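Side-chain contacts in protein argonaute (Marinitoga piezophila, PDB 5I4A), which cleaves single-stranded DNA at sites specified by short guide RNAs bearing a 5'-hydroxyl, and may help defend its bacterium against mobile genetic elements: residues Gly470-Ile475 with Leu619-His624; Tyr572-Leu577 with Leu605-His610; Thr615-Lys618 with Leu623-Ala626. One frame throughout, in Å; residues are numbered along the deposited sequence.

Contact 1 of 3, residues Gly470-Ile475 with Leu619-His624; sequences GDILYI and LPYPLH
The ring of Tyr621 meets Gly470 edge-on: the carbonyl O of Gly470 lies near the ring plane, 3.3 Å from Tyr621 CE2. The ring is also sandwiched, with Ala609 CB over one face and Ile625 CD1 over the other, 3.7 Å from Tyr621 CE2. Ile472 arrives obliquely, its CG1 4.1 Å from Tyr621 CE2 and its CD1 3.8 Å from Tyr621 OH, and the two side chains cross at about a right angle. In the RNase H fold of the PIWI domain this joins strand 472-482, which pairs with strand 458-466 at the border of the central sheet, to the first turn of helix 621-631. That turn is fixed by the bond from His624 N to Pro620 O, Pro620 being the N-cap. The tyrosine CG stands anti to its own backbone N (chi1 -166°), which directs the ring across to the sheet rather than along the helix. Replacing Tyr621 with an alanine would probably open a gap between Ala609 and Ile625 and leave the bridging water without its phenolic partner. At phi 91° and psi -1° a CB on Gly470 would collide with the carbonyl O of the residue before, which explains the glycine. Its carbonyl has a second role, since one water donates to Gly470 O at 3.1 Å and also bonds Tyr621 OH at 3.0 Å.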
loop_
_atom_site.group_PDB
_atom_site.type_symbol
_atom_site.label_atom_id
_atom_site.label_comp_id
_atom_site.label_asym_id
_atom_site.label_seq_id
_atom_site.Cartn_x
_atom_site.Cartn_y
_atom_site.Cartn_z
ATOM N N GLY A 470 10.961 8.910 -15.986
ATOM C CA GLY A 470 11.068 7.830 -15.034
ATOM C C GLY A 470 12.460 7.595 -14.490
ATOM O O GLY A 470 12.635 6.697 -13.657
ATOM N N ASP A 471 13.456 8.357 -14.938
ATOM C CA ASP A 471 14.780 8.273 -14.335
ATOM C C ASP A 471 14.708 8.705 -12.879
ATOM O O ASP A 471 14.099 9.727 -12.554
ATOM C CB ASP A 471 15.779 9.150 -15.091
ATOM C CG ASP A 471 16.291 8.497 -16.358
ATOM O OD1 ASP A 471 16.007 7.299 -16.571
ATOM O OD2 ASP A 471 16.988 9.181 -17.136
ATOM N N ILE A 472 15.329 7.924 -12.002
ATOM C CA ILE A 472 15.351 8.255 -10.583
ATOM C C ILE A 472 16.470 9.257 -10.339
ATOM O O ILE A 472 17.647 8.961 -10.574
ATOM C CB ILE A 472 15.530 6.997 -9.725
ATOM C CG1 ILE A 472 14.388 6.021 -9.998
ATOM C CG2 ILE A 472 15.579 7.361 -8.251
ATOM C CD1 ILE A 472 14.506 4.733 -9.242
ATOM N N LEU A 473 16.102 10.451 -9.875
ATOM C CA LEU A 473 17.081 11.504 -9.640
ATOM C C LEU A 473 17.768 11.360 -8.293
ATOM O O LEU A 473 18.955 11.685 -8.170
ATOM C CB LEU A 473 16.406 12.873 -9.729
ATOM C CG LEU A 473 15.926 13.244 -11.126
ATOM C CD1 LEU A 473 15.158 14.548 -11.110
ATOM C CD2 LEU A 473 17.128 13.346 -12.027
ATOM N N TYR A 474 17.052 10.873 -7.285
ATOM C CA TYR A 474 17.580 10.838 -5.931
ATOM C C TYR A 474 16.656 10.004 -5.058
ATOM O O TYR A 474 15.436 10.002 -5.250
ATOM C CB TYR A 474 17.722 12.253 -5.352
ATOM C CG TYR A 474 18.128 12.290 -3.896
ATOM C CD1 TYR A 474 19.462 12.182 -3.523
ATOM C CD2 TYR A 474 17.176 12.431 -2.896
ATOM C CE1 TYR A 474 19.834 12.211 -2.193
ATOM C CE2 TYR A 474 17.537 12.461 -1.565
ATOM C CZ TYR A 474 18.867 12.350 -1.220
ATOM O OH TYR A 474 19.230 12.378 0.105
ATOM N N ILE A 475 17.255 9.303 -4.100
ATOM C CA ILE A 475 16.535 8.592 -3.051
ATOM C C ILE A 475 17.221 8.898 -1.728
ATOM O O ILE A 475 18.445 8.768 -1.615
ATOM C CB ILE A 475 16.497 7.072 -3.297
ATOM C CG1 ILE A 475 15.829 6.753 -4.634
ATOM C CG2 ILE A 475 15.768 6.364 -2.161
ATOM C CD1 ILE A 475 15.816 5.275 -4.967
ATOM N N LEU A 619 0.744 2.931 -7.736
ATOM C CA LEU A 619 1.026 4.250 -7.202
ATOM C C LEU A 619 1.964 5.008 -8.134
ATOM O O LEU A 619 2.677 4.400 -8.940
ATOM C CB LEU A 619 1.665 4.134 -5.812
ATOM C CG LEU A 619 0.781 3.446 -4.770
ATOM C CD1 LEU A 619 1.552 3.162 -3.489
ATOM C CD2 LEU A 619 -0.446 4.294 -4.486
ATOM N N PRO A 620 1.982 6.341 -8.062
ATOM C CA PRO A 620 2.961 7.098 -8.848
ATOM C C PRO A 620 4.368 6.635 -8.511
ATOM O O PRO A 620 4.681 6.347 -7.355
ATOM C CB PRO A 620 2.720 8.553 -8.422
ATOM C CG PRO A 620 1.964 8.465 -7.135
ATOM C CD PRO A 620 1.137 7.226 -7.243
ATOM N N TYR A 621 5.203 6.541 -9.544
ATOM C CA TYR A 621 6.526 5.936 -9.400
ATOM C C TYR A 621 7.349 6.516 -8.253
ATOM O O TYR A 621 7.924 5.723 -7.488
ATOM C CB TYR A 621 7.271 6.045 -10.740
ATOM C CG TYR A 621 8.503 5.174 -10.859
ATOM C CD1 TYR A 621 8.502 3.859 -10.404
ATOM C CD2 TYR A 621 9.660 5.661 -11.449
ATOM C CE1 TYR A 621 9.629 3.064 -10.520
ATOM C CE2 TYR A 621 10.786 4.877 -11.572
ATOM C CZ TYR A 621 10.768 3.579 -11.108
ATOM O OH TYR A 621 11.896 2.803 -11.234
ATOM N N PRO A 622 7.438 7.839 -8.051
ATOM C CA PRO A 622 8.177 8.329 -6.872
ATOM C C PRO A 622 7.635 7.799 -5.554
ATOM O O PRO A 622 8.421 7.473 -4.655
ATOM C CB PRO A 622 8.040 9.855 -6.981
ATOM C CG PRO A 622 6.897 10.088 -7.909
ATOM C CD PRO A 622 6.947 8.956 -8.879
ATOM N N LEU A 623 6.311 7.701 -5.412
ATOM C CA LEU A 623 5.739 7.132 -4.195
ATOM C C LEU A 623 5.980 5.634 -4.120
ATOM O O LEU A 623 6.236 5.094 -3.037
ATOM C CB LEU A 623 4.242 7.427 -4.125
ATOM C CG LEU A 623 3.807 8.731 -3.464
ATOM C CD1 LEU A 623 2.319 8.677 -3.203
ATOM C CD2 LEU A 623 4.572 8.957 -2.173
ATOM N N HIS A 624 5.873 4.942 -5.257
ATOM C CA HIS A 624 6.191 3.517 -5.290
ATOM C C HIS A 624 7.609 3.263 -4.796
ATOM O O HIS A 624 7.849 2.340 -4.007
ATOM C CB HIS A 624 6.014 2.978 -6.706
ATOM C CG HIS A 624 6.414 1.544 -6.860
ATOM N ND1 HIS A 624 5.548 0.500 -6.619
ATOM C CD2 HIS A 624 7.592 0.982 -7.217
ATOM C CE1 HIS A 624 6.172 -0.645 -6.826
ATOM N NE2 HIS A 624 7.415 -0.380 -7.190
HETATM O O HOH W 1 13.801 3.892 -13.285
#

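Contact 2 of 3, residues Tyr572-Leu577 with Leu605-His610; sequences YPKTFL and LTRVAH. With nucleotides of chain B.
Lys574 and Arg607 meet through their charged ends: Lys574 NZ sits over one face of the guanidinium, 3.0 Å from Arg607 NH2 and 3.5 Å from Arg607 CZ. Both nitrogens are donors, so this closeness is no hydrogen bond. The lysine gets there by folding, with CG anti to the backbone N (chi1 -177°) and then bends at chi3 and chi4, and its chain crosses the buried arginine at about a right angle. Each charged end has its own partner outside the pair: Lys574 NZ donates to Asn616 OD1, and Arg607 NH1 bonds Tyr271 OH. One water accepts from Lys574 N at 2.8 Å and from Arg607 NH2 at 3.0 Å.

Beyond this tight point the loop 572-577 of the PIWI domain turns to the guide RNA and the packing thins. Phe576 is exposed; Leu577 CD1 lies over one face of its ring, offset toward the rim. Phe576 CZ comes within 3.4 Å of O2' of A4 of chain B, and Leu577 CD1 stands 3.9 Å from the same atom. These are van der Waals contacts of carbon atoms with the ribose hydroxyl. Within the loop, Thr575 OG1 donates to Lys574 O at 2.7 Å from above the carbonyl plane.

Two cationic groups, with the ammonium over the guanidinium face, are likely to favour a lowered lysine pKa, and the amide oxygen and phenol that they contact probably offset part of the electrostatic cost.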
loop_
_atom_site.group_PDB
_atom_site.type_symbol
_atom_site.label_atom_id
_atom_site.label_comp_id
_atom_site.label_asym_id
_atom_site.label_seq_id
_atom_site.Cartn_x
_atom_site.Cartn_y
_atom_site.Cartn_z
ATOM N N TYR A 572 -8.482 4.418 -10.370
ATOM C CA TYR A 572 -8.459 2.974 -10.153
ATOM C C TYR A 572 -7.511 2.375 -11.180
ATOM O O TYR A 572 -7.889 2.210 -12.354
ATOM C CB TYR A 572 -9.861 2.378 -10.281
ATOM C CG TYR A 572 -10.827 2.880 -9.225
ATOM C CD1 TYR A 572 -11.424 4.129 -9.338
ATOM C CD2 TYR A 572 -11.139 2.104 -8.114
ATOM C CE1 TYR A 572 -12.301 4.593 -8.377
ATOM C CE2 TYR A 572 -12.014 2.559 -7.146
ATOM C CZ TYR A 572 -12.594 3.806 -7.283
ATOM O OH TYR A 572 -13.468 4.268 -6.326
ATOM N N PRO A 573 -6.277 2.055 -10.801
ATOM C CA PRO A 573 -5.298 1.592 -11.789
ATOM C C PRO A 573 -5.644 0.208 -12.313
ATOM O O PRO A 573 -6.353 -0.573 -11.676
ATOM C CB PRO A 573 -3.983 1.573 -11.001
ATOM C CG PRO A 573 -4.412 1.360 -9.580
ATOM C CD PRO A 573 -5.726 2.076 -9.435
ATOM N N LYS A 574 -5.129 -0.085 -13.507
ATOM C CA LYS A 574 -5.367 -1.387 -14.114
ATOM C C LYS A 574 -4.774 -2.486 -13.244
ATOM O O LYS A 574 -3.640 -2.382 -12.764
ATOM C CB LYS A 574 -4.773 -1.448 -15.520
ATOM C CG LYS A 574 -5.056 -2.764 -16.234
ATOM C CD LYS A 574 -4.754 -2.695 -17.725
ATOM C CE LYS A 574 -3.275 -2.899 -18.018
ATOM N NZ LYS A 574 -2.431 -1.784 -17.504
ATOM N N THR A 575 -5.556 -3.540 -13.031
ATOM C CA THR A 575 -5.160 -4.629 -12.152
ATOM C C THR A 575 -5.946 -5.872 -12.545
ATOM O O THR A 575 -7.126 -5.780 -12.894
ATOM C CB THR A 575 -5.417 -4.273 -10.679
ATOM O OG1 THR A 575 -4.797 -3.019 -10.365
ATOM C CG2 THR A 575 -4.852 -5.329 -9.763
ATOM N N PHE A 576 -5.284 -7.025 -12.506
ATOM C CA PHE A 576 -5.965 -8.301 -12.681
ATOM C C PHE A 576 -6.496 -8.859 -11.366
ATOM O O PHE A 576 -7.037 -9.969 -11.353
ATOM C CB PHE A 576 -5.035 -9.323 -13.353
ATOM C CG PHE A 576 -3.729 -9.528 -12.636
ATOM C CD1 PHE A 576 -2.633 -8.729 -12.922
ATOM C CD2 PHE A 576 -3.592 -10.529 -11.687
ATOM C CE1 PHE A 576 -1.430 -8.917 -12.268
ATOM C CE2 PHE A 576 -2.389 -10.723 -11.031
ATOM C CZ PHE A 576 -1.309 -9.911 -11.319
ATOM N N LEU A 577 -6.357 -8.119 -10.269
ATOM C CA LEU A 577 -6.909 -8.476 -8.973
ATOM C C LEU A 577 -8.198 -7.686 -8.733
ATOM O O LEU A 577 -8.841 -7.217 -9.679
ATOM C CB LEU A 577 -5.875 -8.221 -7.867
ATOM C CG LEU A 577 -4.580 -9.030 -7.785
ATOM C CD1 LEU A 577 -3.524 -8.476 -8.721
ATOM C CD2 LEU A 577 -4.065 -9.045 -6.353
ATOM N N LEU A 605 2.305 9.114 -13.871
ATOM C CA LEU A 605 3.463 8.693 -13.089
ATOM C C LEU A 605 3.393 7.220 -12.703
ATOM O O LEU A 605 4.431 6.601 -12.441
ATOM C CB LEU A 605 3.598 9.552 -11.834
ATOM C CG LEU A 605 4.198 10.945 -12.044
ATOM C CD1 LEU A 605 4.242 11.701 -10.728
ATOM C CD2 LEU A 605 5.586 10.825 -12.653
ATOM N N THR A 606 2.191 6.642 -12.645
ATOM C CA THR A 606 2.079 5.214 -12.368
ATOM C C THR A 606 2.566 4.351 -13.527
ATOM O O THR A 606 2.673 3.131 -13.369
ATOM C CB THR A 606 0.629 4.841 -12.034
ATOM O OG1 THR A 606 -0.140 4.768 -13.241
ATOM C CG2 THR A 606 0.007 5.879 -11.103
ATOM N N ARG A 607 2.865 4.951 -14.681
ATOM C CA ARG A 607 3.280 4.207 -15.859
ATOM C C ARG A 607 4.616 4.653 -16.435
ATOM O O ARG A 607 5.040 4.098 -17.453
ATOM C CB ARG A 607 2.218 4.315 -16.964
ATOM C CG ARG A 607 0.834 3.835 -16.566
ATOM C CD ARG A 607 0.771 2.318 -16.440
ATOM N NE ARG A 607 -0.612 1.857 -16.391
ATOM C CZ ARG A 607 -1.344 1.590 -17.468
ATOM N NH1 ARG A 607 -0.819 1.728 -18.679
ATOM N NH2 ARG A 607 -2.601 1.185 -17.334
ATOM N N VAL A 608 5.289 5.639 -15.833
ATOM C CA VAL A 608 6.568 6.096 -16.369
ATOM C C VAL A 608 7.662 5.053 -16.226
ATOM O O VAL A 608 8.759 5.239 -16.763
ATOM C CB VAL A 608 7.021 7.410 -15.700
ATOM C CG1 VAL A 608 6.020 8.513 -15.975
ATOM C CG2 VAL A 608 7.214 7.209 -14.209
ATOM N N ALA A 609 7.392 3.963 -15.513
ATOM C CA ALA A 609 8.299 2.830 -15.454
ATOM C C ALA A 609 7.475 1.567 -15.256
ATOM O O ALA A 609 6.341 1.611 -14.773
ATOM C CB ALA A 609 9.332 2.981 -14.330
ATOM N N HIS A 610 8.059 0.442 -15.653
ATOM C CA HIS A 610 7.485 -0.876 -15.437
ATOM C C HIS A 610 8.544 -1.781 -14.828
ATOM O O HIS A 610 9.716 -1.718 -15.210
ATOM C CB HIS A 610 6.971 -1.502 -16.750
ATOM C CG HIS A 610 5.596 -1.056 -17.143
ATOM N ND1 HIS A 610 4.481 -1.849 -16.978
ATOM C CD2 HIS A 610 5.158 0.098 -17.700
ATOM C CE1 HIS A 610 3.413 -1.202 -17.413
ATOM N NE2 HIS A 610 3.796 -0.018 -17.855
ATOM P P A B 4 6.065 -6.394 -8.993
ATOM O OP1 A B 4 5.788 -4.935 -9.044
ATOM O OP2 A B 4 7.138 -6.917 -8.110
ATOM O "O5'" A B 4 4.701 -7.136 -8.636
ATOM C "C5'" A B 4 3.536 -6.923 -9.419
ATOM C "C4'" A B 4 2.485 -7.968 -9.150
ATOM O "O4'" A B 4 2.966 -9.277 -9.552
ATOM C "C3'" A B 4 2.084 -8.166 -7.698
ATOM O "O3'" A B 4 1.190 -7.173 -7.225
ATOM C "C2'" A B 4 1.487 -9.566 -7.717
ATOM O "O2'" A B 4 0.167 -9.544 -8.239
ATOM C "C1'" A B 4 2.396 -10.270 -8.722
ATOM N N9 A B 4 3.473 -11.018 -8.050
ATOM C C8 A B 4 4.772 -10.628 -7.836
ATOM N N7 A B 4 5.492 -11.525 -7.204
ATOM C C5 A B 4 4.606 -12.574 -6.985
ATOM C C6 A B 4 4.755 -13.821 -6.355
ATOM N N6 A B 4 5.903 -14.244 -5.816
ATOM N N1 A B 4 3.676 -14.634 -6.300
ATOM C C2 A B 4 2.527 -14.212 -6.846
ATOM N N3 A B 4 2.264 -13.059 -7.461
ATOM C C4 A B 4 3.358 -12.274 -7.496
HETATM O O HOH W 2 -3.595 1.911 -14.620
#

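Contact 3 of 3, residues Thr615-Lys618 with Leu623-Ala626; sequences TNYK and LHIA. With nucleotides of chain B.
Tyr617 and His624 press their rings together obliquely, with centroids 4.1 Å apart and planes at 35°. Each covers part of one face of the other near the rim; the closest pair is Tyr617 CE1 and His624 NE2 at 3.3 Å. The histidine belongs to helix 621-631 of the RNase H-like PIWI domain, and the tyrosine to the loop leading into that helix, so the contact folds the approach back onto the helix it precedes. His624 has its CG anti to the backbone N (chi1 176°), which swings the imidazole out from the helix to the loop. His624 ND1 shares a water with the backbone: the water accepts from Lys618 N and lies 3.0 Å from His624 ND1.

In the second shell, the Tyr617 ring also meets that of Tyr621, nearly parallel to it, and Asn616 bonds the tyrosine's carbonyl. Further out the loop follows the guide: Thr615 lies at the ribose of U3 of chain B, and the extended Lys618 chain reaches the phosphate of C5 of chain B, although the amine is modelled too near it to define a bond. Along the helix, the side chain of His624 lies about 6 Å from that of Asn627, an inferred manganese ligand. The Asn616 bond is nearly straight: ND2 donates to Tyr617 O at 3.3 Å, with an N-H...O angle of 171°, the acceptor in the amide plane but the donor well above the carbonyl plane.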
loop_
_atom_site.group_PDB
_atom_site.type_symbol
_atom_site.label_atom_id
_atom_site.label_comp_id
_atom_site.label_asym_id
_atom_site.label_seq_id
_atom_site.Cartn_x
_atom_site.Cartn_y
_atom_site.Cartn_z
ATOM N N THR A 615 2.848 -6.345 -15.968
ATOM C CA THR A 615 2.112 -5.731 -14.871
ATOM C C THR A 615 2.471 -4.254 -14.823
ATOM O O THR A 615 3.506 -3.832 -15.340
ATOM C CB THR A 615 2.418 -6.372 -13.505
ATOM O OG1 THR A 615 3.767 -6.068 -13.123
ATOM C CG2 THR A 615 2.226 -7.888 -13.542
ATOM N N ASN A 616 1.612 -3.464 -14.184
ATOM C CA ASN A 616 1.863 -2.037 -14.047
ATOM C C ASN A 616 1.778 -1.625 -12.584
ATOM O O ASN A 616 1.114 -2.268 -11.767
ATOM C CB ASN A 616 0.887 -1.202 -14.888
ATOM C CG ASN A 616 -0.559 -1.570 -14.642
ATOM O OD1 ASN A 616 -1.169 -2.293 -15.430
ATOM N ND2 ASN A 616 -1.119 -1.075 -13.545
ATOM N N TYR A 617 2.459 -0.529 -12.269
ATOM C CA TYR A 617 2.437 0.015 -10.921
ATOM C C TYR A 617 1.067 0.604 -10.601
ATOM O O TYR A 617 0.329 1.042 -11.487
ATOM C CB TYR A 617 3.518 1.082 -10.767
ATOM C CG TYR A 617 4.925 0.535 -10.868
ATOM C CD1 TYR A 617 5.291 -0.617 -10.186
ATOM C CD2 TYR A 617 5.885 1.163 -11.652
ATOM C CE1 TYR A 617 6.575 -1.126 -10.273
ATOM C CE2 TYR A 617 7.173 0.661 -11.746
ATOM C CZ TYR A 617 7.513 -0.484 -11.053
ATOM O OH TYR A 617 8.789 -0.990 -11.140
ATOM N N LYS A 618 0.731 0.612 -9.311
ATOM C CA LYS A 618 -0.529 1.169 -8.835
ATOM C C LYS A 618 -0.393 2.592 -8.318
ATOM O O LYS A 618 -1.328 3.387 -8.466
ATOM C CB LYS A 618 -1.112 0.282 -7.730
ATOM C CG LYS A 618 -1.592 -1.068 -8.233
ATOM C CD LYS A 618 -1.507 -2.135 -7.159
ATOM C CE LYS A 618 -1.895 -3.492 -7.727
ATOM N NZ LYS A 618 -1.336 -4.621 -6.933
ATOM N N LEU A 623 6.311 7.701 -5.412
ATOM C CA LEU A 623 5.739 7.132 -4.195
ATOM C C LEU A 623 5.980 5.634 -4.120
ATOM O O LEU A 623 6.236 5.094 -3.037
ATOM C CB LEU A 623 4.242 7.427 -4.125
ATOM C CG LEU A 623 3.807 8.731 -3.464
ATOM C CD1 LEU A 623 2.319 8.677 -3.203
ATOM C CD2 LEU A 623 4.572 8.957 -2.173
ATOM N N HIS A 624 5.873 4.942 -5.257
ATOM C CA HIS A 624 6.191 3.517 -5.290
ATOM C C HIS A 624 7.609 3.263 -4.796
ATOM O O HIS A 624 7.849 2.340 -4.007
ATOM C CB HIS A 624 6.014 2.978 -6.706
ATOM C CG HIS A 624 6.414 1.544 -6.860
ATOM N ND1 HIS A 624 5.548 0.500 -6.619
ATOM C CD2 HIS A 624 7.592 0.982 -7.217
ATOM C CE1 HIS A 624 6.172 -0.645 -6.826
ATOM N NE2 HIS A 624 7.415 -0.380 -7.190
ATOM N N ILE A 625 8.561 4.081 -5.242
ATOM C CA ILE A 625 9.943 3.936 -4.796
ATOM C C ILE A 625 10.055 4.219 -3.303
ATOM O O ILE A 625 10.675 3.455 -2.552
ATOM C CB ILE A 625 10.864 4.860 -5.611
ATOM C CG1 ILE A 625 10.782 4.527 -7.103
ATOM C CG2 ILE A 625 12.288 4.752 -5.112
ATOM C CD1 ILE A 625 11.187 5.677 -8.005
ATOM N N ALA A 626 9.452 5.323 -2.852
ATOM C CA ALA A 626 9.572 5.719 -1.453
ATOM C C ALA A 626 9.011 4.651 -0.522
ATOM O O ALA A 626 9.622 4.329 0.504
ATOM C CB ALA A 626 8.870 7.056 -1.221
ATOM P P U B 3 11.519 -9.333 -10.121
ATOM O OP1 U B 3 12.254 -8.127 -9.666
ATOM O OP2 U B 3 11.062 -10.326 -9.121
ATOM O "O5'" U B 3 10.247 -8.842 -10.936
ATOM C "C5'" U B 3 8.971 -8.804 -10.328
ATOM C "C4'" U B 3 7.885 -8.592 -11.347
ATOM O "O4'" U B 3 7.669 -9.812 -12.105
ATOM C "C3'" U B 3 6.521 -8.258 -10.771
ATOM O "O3'" U B 3 6.387 -6.879 -10.485
ATOM C "C2'" U B 3 5.566 -8.742 -11.849
ATOM O "O2'" U B 3 5.477 -7.794 -12.898
ATOM C "C1'" U B 3 6.293 -9.982 -12.368
ATOM N N1 U B 3 5.841 -11.208 -11.673
ATOM C C2 U B 3 4.558 -11.670 -11.913
ATOM O O2 U B 3 3.773 -11.130 -12.673
ATOM N N3 U B 3 4.221 -12.807 -11.220
ATOM C C4 U B 3 5.012 -13.509 -10.340
ATOM O O4 U B 3 4.561 -14.520 -9.798
ATOM C C5 U B 3 6.321 -12.969 -10.145
ATOM C C6 U B 3 6.679 -11.863 -10.804
ATOM P P C B 5 1.223 -6.717 -5.683
ATOM O OP1 C B 5 0.253 -5.608 -5.510
ATOM O OP2 C B 5 2.639 -6.510 -5.290
ATOM O "O5'" C B 5 0.672 -7.987 -4.889
ATOM C "C5'" C B 5 -0.613 -8.530 -5.165
ATOM C "C4'" C B 5 -0.738 -9.940 -4.639
ATOM O "O4'" C B 5 0.348 -10.746 -5.149
ATOM C "C3'" C B 5 -0.655 -10.086 -3.128
ATOM O "O3'" C B 5 -1.927 -9.913 -2.528
ATOM C "C2'" C B 5 -0.097 -11.495 -2.927
ATOM O "O2'" C B 5 -1.143 -12.454 -2.896
ATOM C "C1'" C B 5 0.731 -11.711 -4.199
ATOM N N1 C B 5 2.197 -11.625 -3.995
ATOM C C2 C B 5 2.880 -12.719 -3.453
ATOM O O2 C B 5 2.239 -13.729 -3.123
ATOM N N3 C B 5 4.223 -12.650 -3.288
ATOM C C4 C B 5 4.887 -11.551 -3.653
ATOM N N4 C B 5 6.211 -11.532 -3.470
ATOM C C5 C B 5 4.220 -10.428 -4.219
ATOM C C6 C B 5 2.892 -10.510 -4.377
HETATM O O HOH W 3 2.539 0.580 -6.858
#

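Contacts 1 and 3 both use helix 621-631, with different partners: strand 472-482 and the incoming loop respectively. Contact 1 is buried; contact 3, partly buried, lies nearer the inferred metal site and the guide. Contact 2, also partly buried, involves no regular secondary structure. They touch one another: Ile472 CD1 packs 3.7 Å from Ile625 CD1 between contacts 1 and 3, Leu605 O takes a probable hydrogen bond from Tyr621 N between contacts 2 and 1, and a probable hydrogen bond from His610 ND1 to Thr615 O joins contacts 2 and 3. Chemistry differs with place: apolar packing with a water bridge at the sheet, a ring pair on the helix, like charges between loops.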